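Local structure of papillomavirus transcription factor E2 (Human papillomavirus type 18, 1QQH) at residues V52-D57 against M64-W69; D70-M75 against L93-E98; A85-H90 against S134-S139; S89-Y94 against N101-E106. The protein regulates papillomavirus transcription through an N-terminal activation domain that in this family also engages the viral E1 helicase. The protein carries 1 engineered substitution. All coordinates share one frame; numbering follows the deposited sequence.

Contact 1 of 4, residues V52-D57 against M64-W69; sequences VQVYFD and MTYVAW
Val52 and Tyr66 grip each other through both of their peptide groups: Val52 N reaches Tyr66 O at 2.7 Å, and Tyr66 N returns a 2.8 Å bond to Val52 O. Two residues on, Val54 N donates to Met64 O with an N-H...O angle of 167°, whereas the return bond from Met64 N to Val54 O bends to 131°. Val52 O takes a further CA-H...O contact from Thr65 CA, at 3.3 Å. These alternating pairs, with Gln53 and Thr65 as the non-hydrogen-bonded pair between them, define a beta hairpin of strands 45-56 and 63-75. Outward along strand 45-56, Gln53 and Tyr55 bond by their backbones to strand 120-124. Val52, Val54 and Tyr66 share the buried face. With CG1 anti to the backbone N (chi1 176°), Val54 has CG2 beside that N, where it meets Tyr66 CE1, 3.6 Å away, while Val52 CG2 meets Ala68 CB, also at 3.6 Å. Phe56 presents its ring edge to Met64 CB and Tyr66 OH, with helix 107-111 packing beside it.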
loop_
_atom_site.group_PDB
_atom_site.type_symbol
_atom_site.label_atom_id
_atom_site.label_comp_id
_atom_site.label_asym_id
_atom_site.label_seq_id
_atom_site.Cartn_x
_atom_site.Cartn_y
_atom_site.Cartn_z
ATOM N N VAL A 52 8.950 -18.025 -15.596
ATOM C CA VAL A 52 9.639 -18.282 -16.852
ATOM C C VAL A 52 10.752 -19.280 -16.537
ATOM O O VAL A 52 11.564 -19.050 -15.638
ATOM C CB VAL A 52 10.272 -17.009 -17.437
ATOM C CG1 VAL A 52 11.189 -17.371 -18.605
ATOM C CG2 VAL A 52 9.185 -16.070 -17.910
ATOM N N GLN A 53 10.776 -20.395 -17.260
ATOM C CA GLN A 53 11.801 -21.409 -17.037
ATOM C C GLN A 53 12.849 -21.366 -18.129
ATOM O O GLN A 53 12.522 -21.289 -19.311
ATOM C CB GLN A 53 11.195 -22.802 -17.032
ATOM C CG GLN A 53 10.125 -23.036 -16.015
ATOM C CD GLN A 53 9.517 -24.405 -16.199
ATOM O OE1 GLN A 53 8.916 -24.695 -17.243
ATOM N NE2 GLN A 53 9.679 -25.269 -15.195
ATOM N N VAL A 54 14.112 -21.421 -17.726
ATOM C CA VAL A 54 15.207 -21.411 -18.675
ATOM C C VAL A 54 16.070 -22.638 -18.443
ATOM O O VAL A 54 16.484 -22.914 -17.317
ATOM C CB VAL A 54 16.087 -20.162 -18.516
ATOM C CG1 VAL A 54 17.273 -20.242 -19.464
ATOM C CG2 VAL A 54 15.269 -18.914 -18.806
ATOM N N TYR A 55 16.321 -23.381 -19.512
ATOM C CA TYR A 55 17.150 -24.576 -19.441
ATOM C C TYR A 55 18.467 -24.275 -20.149
ATOM O O TYR A 55 18.481 -23.988 -21.344
ATOM C CB TYR A 55 16.456 -25.754 -20.127
ATOM C CG TYR A 55 15.105 -26.092 -19.546
ATOM C CD1 TYR A 55 13.973 -25.352 -19.882
ATOM C CD2 TYR A 55 14.956 -27.148 -18.656
ATOM C CE1 TYR A 55 12.722 -25.662 -19.345
ATOM C CE2 TYR A 55 13.713 -27.467 -18.111
ATOM C CZ TYR A 55 12.602 -26.722 -18.461
ATOM O OH TYR A 55 11.372 -27.043 -17.928
ATOM N N PHE A 56 19.565 -24.330 -19.404
ATOM C CA PHE A 56 20.877 -24.055 -19.971
ATOM C C PHE A 56 21.504 -25.330 -20.492
ATOM O O PHE A 56 21.432 -26.377 -19.850
ATOM C CB PHE A 56 21.772 -23.398 -18.927
ATOM C CG PHE A 56 21.212 -22.117 -18.395
ATOM C CD1 PHE A 56 20.575 -22.081 -17.161
ATOM C CD2 PHE A 56 21.276 -20.952 -19.156
ATOM C CE1 PHE A 56 20.005 -20.907 -16.691
ATOM C CE2 PHE A 56 20.711 -19.773 -18.698
ATOM C CZ PHE A 56 20.072 -19.751 -17.460
ATOM N N ASP A 57 22.117 -25.228 -21.666
ATOM C CA ASP A 57 22.733 -26.376 -22.318
ATOM C C ASP A 57 21.561 -27.283 -22.670
ATOM O O ASP A 57 20.407 -26.864 -22.565
ATOM C CB ASP A 57 23.696 -27.089 -21.367
ATOM C CG ASP A 57 24.669 -26.134 -20.696
ATOM O OD1 ASP A 57 25.374 -25.387 -21.411
ATOM O OD2 ASP A 57 24.731 -26.129 -19.446
ATOM N N MET A 64 16.862 -22.866 -14.435
ATOM C CA MET A 64 16.663 -21.611 -13.718
ATOM C C MET A 64 15.263 -21.047 -13.941
ATOM O O MET A 64 14.690 -21.170 -15.025
ATOM C CB MET A 64 17.695 -20.570 -14.152
ATOM C CG MET A 64 19.008 -20.646 -13.389
ATOM S SD MET A 64 18.787 -20.270 -11.627
ATOM C CE MET A 64 19.456 -18.576 -11.540
ATOM N N THR A 65 14.719 -20.427 -12.902
ATOM C CA THR A 65 13.396 -19.832 -12.976
ATOM C C THR A 65 13.473 -18.325 -12.797
ATOM O O THR A 65 14.293 -17.827 -12.026
ATOM C CB THR A 65 12.461 -20.412 -11.900
ATOM O OG1 THR A 65 12.147 -21.771 -12.224
ATOM C CG2 THR A 65 11.169 -19.621 -11.837
ATOM N N TYR A 66 12.634 -17.606 -13.538
ATOM C CA TYR A 66 12.567 -16.154 -13.448
ATOM C C TYR A 66 11.120 -15.718 -13.440
ATOM O O TYR A 66 10.233 -16.458 -13.867
ATOM C CB TYR A 66 13.272 -15.480 -14.615
ATOM C CG TYR A 66 14.688 -15.926 -14.779
ATOM C CD1 TYR A 66 14.989 -17.079 -15.504
ATOM C CD2 TYR A 66 15.728 -15.240 -14.161
ATOM C CE1 TYR A 66 16.274 -17.537 -15.605
ATOM C CE2 TYR A 66 17.035 -15.699 -14.259
ATOM C CZ TYR A 66 17.290 -16.851 -14.982
ATOM O OH TYR A 66 18.557 -17.344 -15.068
ATOM N N VAL A 67 10.882 -14.505 -12.960
ATOM C CA VAL A 67 9.526 -13.996 -12.893
ATOM C C VAL A 67 9.273 -12.924 -13.931
ATOM O O VAL A 67 9.984 -11.919 -13.991
ATOM C CB VAL A 67 9.204 -13.412 -11.495
ATOM C CG1 VAL A 67 7.791 -12.819 -11.487
ATOM C CG2 VAL A 67 9.321 -14.496 -10.438
ATOM N N ALA A 68 8.257 -13.159 -14.753
ATOM C CA ALA A 68 7.849 -12.208 -15.780
ATOM C C ALA A 68 6.563 -11.582 -15.248
ATOM O O ALA A 68 5.562 -12.271 -15.060
ATOM C CB ALA A 68 7.578 -12.929 -17.084
ATOM N N TRP A 69 6.593 -10.283 -15.000
ATOM C CA TRP A 69 5.434 -9.585 -14.461
ATOM C C TRP A 69 4.357 -9.256 -15.494
ATOM O O TRP A 69 4.638 -8.643 -16.519
ATOM C CB TRP A 69 5.909 -8.314 -13.768
ATOM C CG TRP A 69 6.981 -8.591 -12.746
ATOM C CD1 TRP A 69 8.331 -8.432 -12.899
ATOM C CD2 TRP A 69 6.786 -9.112 -11.424
ATOM N NE1 TRP A 69 8.983 -8.819 -11.755
ATOM C CE2 TRP A 69 8.060 -9.242 -10.835
ATOM C CE3 TRP A 69 5.654 -9.478 -10.680
ATOM C CZ2 TRP A 69 8.237 -9.729 -9.539
ATOM C CZ3 TRP A 69 5.830 -9.962 -9.387
ATOM C CH2 TRP A 69 7.115 -10.081 -8.831
#

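Contact 2 of 4, residues D70-M75 against L93-E98; sequences DSVYYM and LYYVKE
Val72 meets Tyr95 across two strands that are not neighbours in the antiparallel sheet: strand 81-89 pairs with both, and at these segments the axes are 8.8 Å apart with directions 50° from one another. Side chains, rather than paired backbones, therefore bridge the gap where the curled sheet folds toward itself. Val72 CG1 sits over one face of the Tyr95 ring, 4.0 Å from its centroid and near the ring normal, a CH-pi contact made with the two side chains crossing at about a right angle. Next on this side comes Tyr74, whose CG lies between its backbone N and carbonyl carbon (chi1 64°). That torsion carries the ring across the gap to strand 92-97, where CD2 approaches Tyr95 CE1 at 3.8 Å; the two ring planes are inclined at 42°. Lys97, fully extended, lays CG over a face of the Tyr74 ring, 3.6 Å from CD1, and its CE continues toward the carbonyl of Met75. The phenol oxygen reaches past the strand end: Glu98 N donates to Tyr74 OH at 3.2 Å, and a water 3.3 Å from Tyr74 OH donates to Val96 O at 2.7 Å.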
loop_
_atom_site.group_PDB
_atom_site.type_symbol
_atom_site.label_atom_id
_atom_site.label_comp_id
_atom_site.label_asym_id
_atom_site.label_seq_id
_atom_site.Cartn_x
_atom_site.Cartn_y
_atom_site.Cartn_z
ATOM N N ASP A 70 3.119 -9.673 -15.232
ATOM C CA ASP A 70 2.022 -9.397 -16.167
ATOM C C ASP A 70 1.913 -7.902 -16.417
ATOM O O ASP A 70 1.629 -7.469 -17.530
ATOM C CB ASP A 70 0.682 -9.901 -15.627
ATOM C CG ASP A 70 0.495 -11.401 -15.808
ATOM O OD1 ASP A 70 1.204 -12.009 -16.636
ATOM O OD2 ASP A 70 -0.381 -11.974 -15.129
ATOM N N SER A 71 2.153 -7.111 -15.378
ATOM C CA SER A 71 2.063 -5.670 -15.505
ATOM C C SER A 71 3.240 -4.969 -14.869
ATOM O O SER A 71 3.542 -5.188 -13.707
ATOM C CB SER A 71 0.768 -5.173 -14.860
ATOM O OG SER A 71 -0.357 -5.804 -15.447
ATOM N N VAL A 72 3.900 -4.118 -15.645
ATOM C CA VAL A 72 5.038 -3.359 -15.156
ATOM C C VAL A 72 4.672 -1.885 -15.171
ATOM O O VAL A 72 4.196 -1.363 -16.188
ATOM C CB VAL A 72 6.274 -3.576 -16.044
ATOM C CG1 VAL A 72 7.402 -2.645 -15.602
ATOM C CG2 VAL A 72 6.714 -5.033 -15.967
ATOM N N TYR A 73 4.879 -1.223 -14.038
ATOM C CA TYR A 73 4.571 0.193 -13.904
ATOM C C TYR A 73 5.859 0.985 -13.782
ATOM O O TYR A 73 6.576 0.888 -12.785
ATOM C CB TYR A 73 3.692 0.447 -12.672
ATOM C CG TYR A 73 2.387 -0.318 -12.674
ATOM C CD1 TYR A 73 2.375 -1.706 -12.615
ATOM C CD2 TYR A 73 1.164 0.346 -12.765
ATOM C CE1 TYR A 73 1.177 -2.423 -12.646
ATOM C CE2 TYR A 73 -0.038 -0.357 -12.801
ATOM C CZ TYR A 73 -0.027 -1.741 -12.742
ATOM O OH TYR A 73 -1.201 -2.453 -12.788
ATOM N N TYR A 74 6.155 1.766 -14.814
ATOM C CA TYR A 74 7.354 2.582 -14.818
ATOM C C TYR A 74 6.935 4.036 -14.908
ATOM O O TYR A 74 5.802 4.344 -15.279
ATOM C CB TYR A 74 8.241 2.205 -16.007
ATOM C CG TYR A 74 7.628 2.485 -17.358
ATOM C CD1 TYR A 74 7.860 3.696 -18.009
ATOM C CD2 TYR A 74 6.835 1.528 -18.003
ATOM C CE1 TYR A 74 7.329 3.954 -19.270
ATOM C CE2 TYR A 74 6.292 1.776 -19.271
ATOM C CZ TYR A 74 6.548 2.991 -19.901
ATOM O OH TYR A 74 6.052 3.244 -21.162
ATOM N N MET A 75 7.848 4.929 -14.558
ATOM C CA MET A 75 7.560 6.351 -14.608
ATOM C C MET A 75 8.355 7.016 -15.737
ATOM O O MET A 75 9.563 6.815 -15.862
ATOM C CB MET A 75 7.901 6.990 -13.260
ATOM C CG MET A 75 7.554 8.469 -13.166
ATOM S SD MET A 75 8.047 9.200 -11.577
ATOM C CE MET A 75 6.434 9.440 -10.791
ATOM N N LEU A 93 14.155 -10.954 -20.399
ATOM C CA LEU A 93 12.873 -10.338 -20.054
ATOM C C LEU A 93 12.976 -8.833 -20.204
ATOM O O LEU A 93 13.947 -8.218 -19.762
ATOM C CB LEU A 93 12.477 -10.665 -18.618
ATOM C CG LEU A 93 12.460 -12.137 -18.207
ATOM C CD1 LEU A 93 11.948 -12.236 -16.772
ATOM C CD2 LEU A 93 11.578 -12.946 -19.153
ATOM N N TYR A 94 11.977 -8.234 -20.831
ATOM C CA TYR A 94 11.997 -6.798 -21.014
ATOM C C TYR A 94 10.588 -6.223 -21.014
ATOM O O TYR A 94 9.597 -6.953 -21.045
ATOM C CB TYR A 94 12.706 -6.458 -22.341
ATOM C CG TYR A 94 11.962 -6.876 -23.605
ATOM C CD1 TYR A 94 11.090 -5.996 -24.252
ATOM C CD2 TYR A 94 12.137 -8.143 -24.157
ATOM C CE1 TYR A 94 10.411 -6.364 -25.422
ATOM C CE2 TYR A 94 11.468 -8.525 -25.324
ATOM C CZ TYR A 94 10.605 -7.628 -25.951
ATOM O OH TYR A 94 9.936 -8.001 -27.096
ATOM N N TYR A 95 10.510 -4.906 -20.946
ATOM C CA TYR A 95 9.242 -4.223 -21.023
ATOM C C TYR A 95 9.542 -3.041 -21.934
ATOM O O TYR A 95 10.680 -2.567 -21.984
ATOM C CB TYR A 95 8.752 -3.772 -19.640
ATOM C CG TYR A 95 9.631 -2.785 -18.899
ATOM C CD1 TYR A 95 9.306 -1.428 -18.851
ATOM C CD2 TYR A 95 10.751 -3.217 -18.188
ATOM C CE1 TYR A 95 10.070 -0.529 -18.111
ATOM C CE2 TYR A 95 11.520 -2.334 -17.448
ATOM C CZ TYR A 95 11.175 -0.993 -17.411
ATOM O OH TYR A 95 11.931 -0.119 -16.664
ATOM N N VAL A 96 8.544 -2.595 -22.686
ATOM C CA VAL A 96 8.757 -1.474 -23.587
ATOM C C VAL A 96 8.586 -0.204 -22.779
ATOM O O VAL A 96 7.524 0.036 -22.209
ATOM C CB VAL A 96 7.749 -1.500 -24.757
ATOM C CG1 VAL A 96 8.050 -0.376 -25.734
ATOM C CG2 VAL A 96 7.819 -2.847 -25.459
ATOM N N LYS A 97 9.647 0.586 -22.711
ATOM C CA LYS A 97 9.612 1.829 -21.965
ATOM C C LYS A 97 9.704 3.003 -22.933
ATOM O O LYS A 97 10.775 3.304 -23.473
ATOM C CB LYS A 97 10.769 1.880 -20.973
ATOM C CG LYS A 97 10.762 3.114 -20.093
ATOM C CD LYS A 97 11.941 3.117 -19.139
ATOM C CE LYS A 97 11.916 4.335 -18.232
ATOM N NZ LYS A 97 13.086 4.335 -17.319
ATOM N N GLU A 98 8.572 3.662 -23.150
ATOM C CA GLU A 98 8.519 4.791 -24.064
ATOM C C GLU A 98 9.008 4.334 -25.438
ATOM O O GLU A 98 9.920 4.918 -26.021
ATOM C CB GLU A 98 9.378 5.944 -23.526
ATOM C CG GLU A 98 8.899 6.480 -22.167
ATOM C CD GLU A 98 9.715 7.663 -21.662
ATOM O OE1 GLU A 98 9.684 8.728 -22.314
ATOM O OE2 GLU A 98 10.386 7.532 -20.613
HETATM O O HOH W 1 5.236 0.916 -23.299
#

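Contact 3 of 4, residues A85-H90 against S134-S139; sequences ATCVSH and SMCSTS
Cys87 and Cys136 bring their side chains together on one face of a short antiparallel pairing between strand 81-89 and the weakly bonded strand 134-136, which joins the far part of strand 81-89 where the sheet branches. From Cys87, CB lies 4.1 Å from Ser134 OG. Its SG, set beside the backbone N by a chi1 of -69°, continues to Cys136 CB at 3.6 Å and ends 3.3 Å from Cys136 SG. The backbone is held mainly by Val88 N, which donates to Met135 O at 2.8 Å with an N-H...O angle of 175°. Farther along, Ala85 CB approaches Ser137 O at 3.3 Å, and a water that appears to donate to Thr86 O accepts from Ser137 N at 3.1 Å. Ser139 OG turns away to Ser71 OG and Asp70 O, fastening the chain after the strand to strand 63-75. The sulfurs are thus in tight non-bonded contact, well beyond the roughly 2.0 Å of a disulfide, which implies that the two cysteines are not covalently joined in this model.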
loop_
_atom_site.group_PDB
_atom_site.type_symbol
_atom_site.label_atom_id
_atom_site.label_comp_id
_atom_site.label_asym_id
_atom_site.label_seq_id
_atom_site.Cartn_x
_atom_site.Cartn_y
_atom_site.Cartn_z
ATOM N N ALA A 85 3.284 -4.576 -20.370
ATOM C CA ALA A 85 3.530 -5.987 -20.100
ATOM C C ALA A 85 5.007 -6.340 -20.116
ATOM O O ALA A 85 5.840 -5.594 -20.632
ATOM C CB ALA A 85 2.802 -6.848 -21.126
ATOM N N THR A 86 5.324 -7.484 -19.531
ATOM C CA THR A 86 6.695 -7.949 -19.548
ATOM C C THR A 86 6.773 -8.850 -20.766
ATOM O O THR A 86 5.861 -9.635 -21.021
ATOM C CB THR A 86 7.050 -8.773 -18.300
ATOM O OG1 THR A 86 7.419 -7.891 -17.237
ATOM C CG2 THR A 86 8.208 -9.714 -18.599
ATOM N N CYS A 87 7.844 -8.720 -21.531
ATOM C CA CYS A 87 8.018 -9.552 -22.701
ATOM C C CYS A 87 9.097 -10.581 -22.444
ATOM O O CYS A 87 10.164 -10.268 -21.915
ATOM C CB CYS A 87 8.382 -8.703 -23.911
ATOM S SG CYS A 87 7.031 -7.664 -24.459
ATOM N N VAL A 88 8.794 -11.813 -22.825
ATOM C CA VAL A 88 9.690 -12.939 -22.652
ATOM C C VAL A 88 10.240 -13.407 -23.998
ATOM O O VAL A 88 9.518 -14.016 -24.784
ATOM C CB VAL A 88 8.943 -14.122 -21.990
ATOM C CG1 VAL A 88 9.890 -15.278 -21.753
ATOM C CG2 VAL A 88 8.299 -13.668 -20.686
ATOM N N SER A 89 11.512 -13.126 -24.261
ATOM C CA SER A 89 12.138 -13.562 -25.509
ATOM C C SER A 89 13.304 -14.478 -25.161
ATOM O O SER A 89 13.611 -14.675 -23.991
ATOM C CB SER A 89 12.676 -12.370 -26.289
ATOM O OG SER A 89 13.791 -11.805 -25.620
ATOM N N HIS A 90 13.956 -15.025 -26.181
ATOM C CA HIS A 90 15.099 -15.905 -25.964
ATOM C C HIS A 90 16.253 -15.074 -25.402
ATOM O O HIS A 90 17.120 -15.594 -24.711
ATOM C CB HIS A 90 15.506 -16.574 -27.281
ATOM C CG HIS A 90 16.631 -17.553 -27.142
ATOM N ND1 HIS A 90 17.952 -17.199 -27.316
ATOM C CD2 HIS A 90 16.633 -18.867 -26.813
ATOM C CE1 HIS A 90 18.719 -18.252 -27.099
ATOM N NE2 HIS A 90 17.945 -19.277 -26.790
ATOM N N SER A 134 8.397 -13.509 -29.000
ATOM C CA SER A 134 8.348 -13.538 -27.555
ATOM C C SER A 134 6.902 -13.439 -27.119
ATOM O O SER A 134 6.050 -12.971 -27.870
ATOM C CB SER A 134 9.138 -12.368 -26.973
ATOM O OG SER A 134 8.456 -11.147 -27.170
ATOM N N MET A 135 6.624 -13.899 -25.910
ATOM C CA MET A 135 5.280 -13.830 -25.383
ATOM C C MET A 135 5.243 -12.712 -24.357
ATOM O O MET A 135 6.281 -12.281 -23.855
ATOM C CB MET A 135 4.890 -15.149 -24.723
ATOM C CG MET A 135 4.761 -16.328 -25.676
ATOM S SD MET A 135 3.191 -17.237 -25.444
ATOM C CE MET A 135 3.322 -17.767 -23.719
ATOM N N CYS A 136 4.044 -12.231 -24.060
ATOM C CA CYS A 136 3.861 -11.170 -23.083
ATOM C C CYS A 136 2.406 -11.120 -22.710
ATOM O O CYS A 136 1.557 -11.621 -23.440
ATOM C CB CYS A 136 4.268 -9.805 -23.651
ATOM S SG CYS A 136 4.750 -9.784 -25.399
ATOM N N SER A 137 2.122 -10.531 -21.559
ATOM C CA SER A 137 0.751 -10.384 -21.113
ATOM C C SER A 137 0.115 -9.394 -22.082
ATOM O O SER A 137 0.804 -8.796 -22.914
ATOM C CB SER A 137 0.722 -9.815 -19.697
ATOM O OG SER A 137 -0.608 -9.597 -19.260
ATOM N N THR A 138 -1.194 -9.221 -21.980
ATOM C CA THR A 138 -1.905 -8.289 -22.846
ATOM C C THR A 138 -1.981 -6.897 -22.201
ATOM O O THR A 138 -2.482 -5.953 -22.804
ATOM C CB THR A 138 -3.328 -8.799 -23.138
ATOM O OG1 THR A 138 -4.010 -9.045 -21.905
ATOM C CG2 THR A 138 -3.276 -10.090 -23.926
ATOM N N SER A 139 -1.469 -6.780 -20.978
ATOM C CA SER A 139 -1.468 -5.516 -20.246
ATOM C C SER A 139 -0.947 -4.322 -21.041
ATOM O O SER A 139 0.081 -4.414 -21.723
ATOM C CB SER A 139 -0.624 -5.636 -18.969
ATOM O OG SER A 139 -1.194 -6.544 -18.043
HETATM O O HOH W 2 4.130 -10.119 -19.199
#

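Contact 4 of 4, residues S89-Y94 against N101-E106; sequences SHRGLY and NTFYIE
Leu93 exchanges backbone bonds with two different residues of 101-106: its N donates to Ile105 O at 3.0 Å, and its O accepts from Tyr104 N at 2.9 Å. The chain turns a corner at Tyr104, and strand 92-94 thereby pairs with 101-103 on one side of that corner and 105-106 on the other; its axis makes 124° with that of 101-103. This is the hairpin of strands 92-97 and 100-103, extended past the corner. Gly92 CA comes to 3.2 Å from Ile105 O in a CA-H...O contact, a close approach made possible by the lack of a side chain. Phe103 is enclosed on both faces. Tyr94 CB stands over the ring centre, 10° off the normal, and from the opposite face the guanidinium of Arg91 lies flat on the ring, with planes 9° apart and centres separated by 3.8 Å. Arg91, extended from CG to NE, also meets Glu106 side-on: NE to OE1 is 3.1 Å and NH2 to OE2 is 3.0 Å, both oxygens using syn lone pairs. Asn101 lies alongside the Tyr94 ring. On the other side of the strand, Leu93 CB covers a face of Tyr104, whose OH bonds to Thr86 OG1. The guanidinium is thus fixed in rotation by a two-pronged salt bridge in its plane and by a cation-pi stack on its face, and the opposite charges of Arg91 and Glu106 would largely offset each other at this partly exposed site.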
loop_
_atom_site.group_PDB
_atom_site.type_symbol
_atom_site.label_atom_id
_atom_site.label_comp_id
_atom_site.label_asym_id
_atom_site.label_seq_id
_atom_site.Cartn_x
_atom_site.Cartn_y
_atom_site.Cartn_z
ATOM N N SER A 89 11.512 -13.126 -24.261
ATOM C CA SER A 89 12.138 -13.562 -25.509
ATOM C C SER A 89 13.304 -14.478 -25.161
ATOM O O SER A 89 13.611 -14.675 -23.991
ATOM C CB SER A 89 12.676 -12.370 -26.289
ATOM O OG SER A 89 13.791 -11.805 -25.620
ATOM N N HIS A 90 13.956 -15.025 -26.181
ATOM C CA HIS A 90 15.099 -15.905 -25.964
ATOM C C HIS A 90 16.253 -15.074 -25.402
ATOM O O HIS A 90 17.120 -15.594 -24.711
ATOM C CB HIS A 90 15.506 -16.574 -27.281
ATOM C CG HIS A 90 16.631 -17.553 -27.142
ATOM N ND1 HIS A 90 17.952 -17.199 -27.316
ATOM C CD2 HIS A 90 16.633 -18.867 -26.813
ATOM C CE1 HIS A 90 18.719 -18.252 -27.099
ATOM N NE2 HIS A 90 17.945 -19.277 -26.790
ATOM N N ARG A 91 16.243 -13.774 -25.684
ATOM C CA ARG A 91 17.288 -12.887 -25.185
ATOM C C ARG A 91 17.140 -12.542 -23.695
ATOM O O ARG A 91 18.131 -12.282 -23.010
ATOM C CB ARG A 91 17.326 -11.591 -26.002
ATOM C CG ARG A 91 18.240 -10.539 -25.385
ATOM C CD ARG A 91 18.369 -9.277 -26.221
ATOM N NE ARG A 91 18.993 -8.214 -25.436
ATOM C CZ ARG A 91 19.204 -6.977 -25.872
ATOM N NH1 ARG A 91 18.846 -6.630 -27.101
ATOM N NH2 ARG A 91 19.766 -6.080 -25.070
ATOM N N GLY A 92 15.909 -12.533 -23.194
ATOM C CA GLY A 92 15.693 -12.206 -21.797
ATOM C C GLY A 92 14.321 -11.613 -21.545
ATOM O O GLY A 92 13.416 -11.757 -22.373
ATOM N N LEU A 93 14.155 -10.954 -20.399
ATOM C CA LEU A 93 12.873 -10.338 -20.054
ATOM C C LEU A 93 12.976 -8.833 -20.204
ATOM O O LEU A 93 13.947 -8.218 -19.762
ATOM C CB LEU A 93 12.477 -10.665 -18.618
ATOM C CG LEU A 93 12.460 -12.137 -18.207
ATOM C CD1 LEU A 93 11.948 -12.236 -16.772
ATOM C CD2 LEU A 93 11.578 -12.946 -19.153
ATOM N N TYR A 94 11.977 -8.234 -20.831
ATOM C CA TYR A 94 11.997 -6.798 -21.014
ATOM C C TYR A 94 10.588 -6.223 -21.014
ATOM O O TYR A 94 9.597 -6.953 -21.045
ATOM C CB TYR A 94 12.706 -6.458 -22.341
ATOM C CG TYR A 94 11.962 -6.876 -23.605
ATOM C CD1 TYR A 94 11.090 -5.996 -24.252
ATOM C CD2 TYR A 94 12.137 -8.143 -24.157
ATOM C CE1 TYR A 94 10.411 -6.364 -25.422
ATOM C CE2 TYR A 94 11.468 -8.525 -25.324
ATOM C CZ TYR A 94 10.605 -7.628 -25.951
ATOM O OH TYR A 94 9.936 -8.001 -27.096
ATOM N N ASN A 101 12.489 -1.369 -26.028
ATOM C CA ASN A 101 12.633 -2.596 -25.260
ATOM C C ASN A 101 13.670 -2.389 -24.167
ATOM O O ASN A 101 14.791 -1.993 -24.443
ATOM C CB ASN A 101 13.072 -3.741 -26.165
ATOM C CG ASN A 101 12.038 -4.080 -27.223
ATOM O OD1 ASN A 101 10.891 -3.617 -27.165
ATOM N ND2 ASN A 101 12.436 -4.904 -28.193
ATOM N N THR A 102 13.286 -2.663 -22.927
ATOM C CA THR A 102 14.186 -2.497 -21.791
ATOM C C THR A 102 14.300 -3.810 -21.021
ATOM O O THR A 102 13.349 -4.239 -20.370
ATOM C CB THR A 102 13.653 -1.413 -20.847
ATOM O OG1 THR A 102 13.323 -0.252 -21.619
ATOM C CG2 THR A 102 14.695 -1.042 -19.793
ATOM N N PHE A 103 15.460 -4.450 -21.101
ATOM C CA PHE A 103 15.672 -5.715 -20.405
ATOM C C PHE A 103 16.012 -5.554 -18.929
ATOM O O PHE A 103 16.728 -4.636 -18.555
ATOM C CB PHE A 103 16.801 -6.511 -21.073
ATOM C CG PHE A 103 16.456 -7.013 -22.432
ATOM C CD1 PHE A 103 16.470 -6.157 -23.524
ATOM C CD2 PHE A 103 16.064 -8.336 -22.614
ATOM C CE1 PHE A 103 16.093 -6.603 -24.780
ATOM C CE2 PHE A 103 15.685 -8.798 -23.861
ATOM C CZ PHE A 103 15.698 -7.927 -24.955
ATOM N N TYR A 104 15.482 -6.436 -18.089
ATOM C CA TYR A 104 15.821 -6.402 -16.673
ATOM C C TYR A 104 16.418 -7.753 -16.273
ATOM O O TYR A 104 16.665 -8.031 -15.097
ATOM C CB TYR A 104 14.612 -6.024 -15.800
ATOM C CG TYR A 104 13.385 -6.901 -15.882
ATOM C CD1 TYR A 104 13.253 -8.025 -15.073
ATOM C CD2 TYR A 104 12.314 -6.550 -16.707
ATOM C CE1 TYR A 104 12.077 -8.780 -15.068
ATOM C CE2 TYR A 104 11.135 -7.291 -16.713
ATOM C CZ TYR A 104 11.020 -8.404 -15.888
ATOM O OH TYR A 104 9.847 -9.121 -15.877
ATOM N N ILE A 105 16.637 -8.586 -17.288
ATOM C CA ILE A 105 17.265 -9.900 -17.164
ATOM C C ILE A 105 17.734 -10.301 -18.556
ATOM O O ILE A 105 16.945 -10.358 -19.495
ATOM C CB ILE A 105 16.320 -10.994 -16.640
ATOM C CG1 ILE A 105 16.083 -10.810 -15.139
ATOM C CG2 ILE A 105 16.950 -12.354 -16.865
ATOM C CD1 ILE A 105 15.434 -11.990 -14.460
ATOM N N GLU A 106 19.034 -10.545 -18.685
ATOM C CA GLU A 106 19.630 -10.947 -19.951
ATOM C C GLU A 106 20.023 -12.408 -19.780
ATOM O O GLU A 106 20.845 -12.746 -18.923
ATOM C CB GLU A 106 20.860 -10.089 -20.239
ATOM C CG GLU A 106 20.548 -8.609 -20.433
ATOM C CD GLU A 106 20.172 -8.272 -21.866
ATOM O OE1 GLU A 106 19.849 -9.200 -22.636
ATOM O OE2 GLU A 106 20.194 -7.074 -22.227
#

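All four contacts belong to one curled antiparallel sheet. Along the chain, contact 1 closes before the others open; contacts 2 and 3 alternate their segments, and the first segments of contacts 3 and 4 overlap at Ser89 and His90. Strand 63-75 runs through contacts 1 and 2, whose centres are about 18 Å apart, and strand 92-97 through contacts 2 and 4, about 11 Å apart. Strand 81-89, used by contact 3, lies between these two strands in the sheet. Leu93, itself part of contacts 2 and 4, packs on Val52 and Tyr66 of contact 1 and on Val88 of contact 3. Consecutive hairpins and the late-arriving strand 134-136 are thus joined in one sheet, with Leu93 at a meeting point of their side chains.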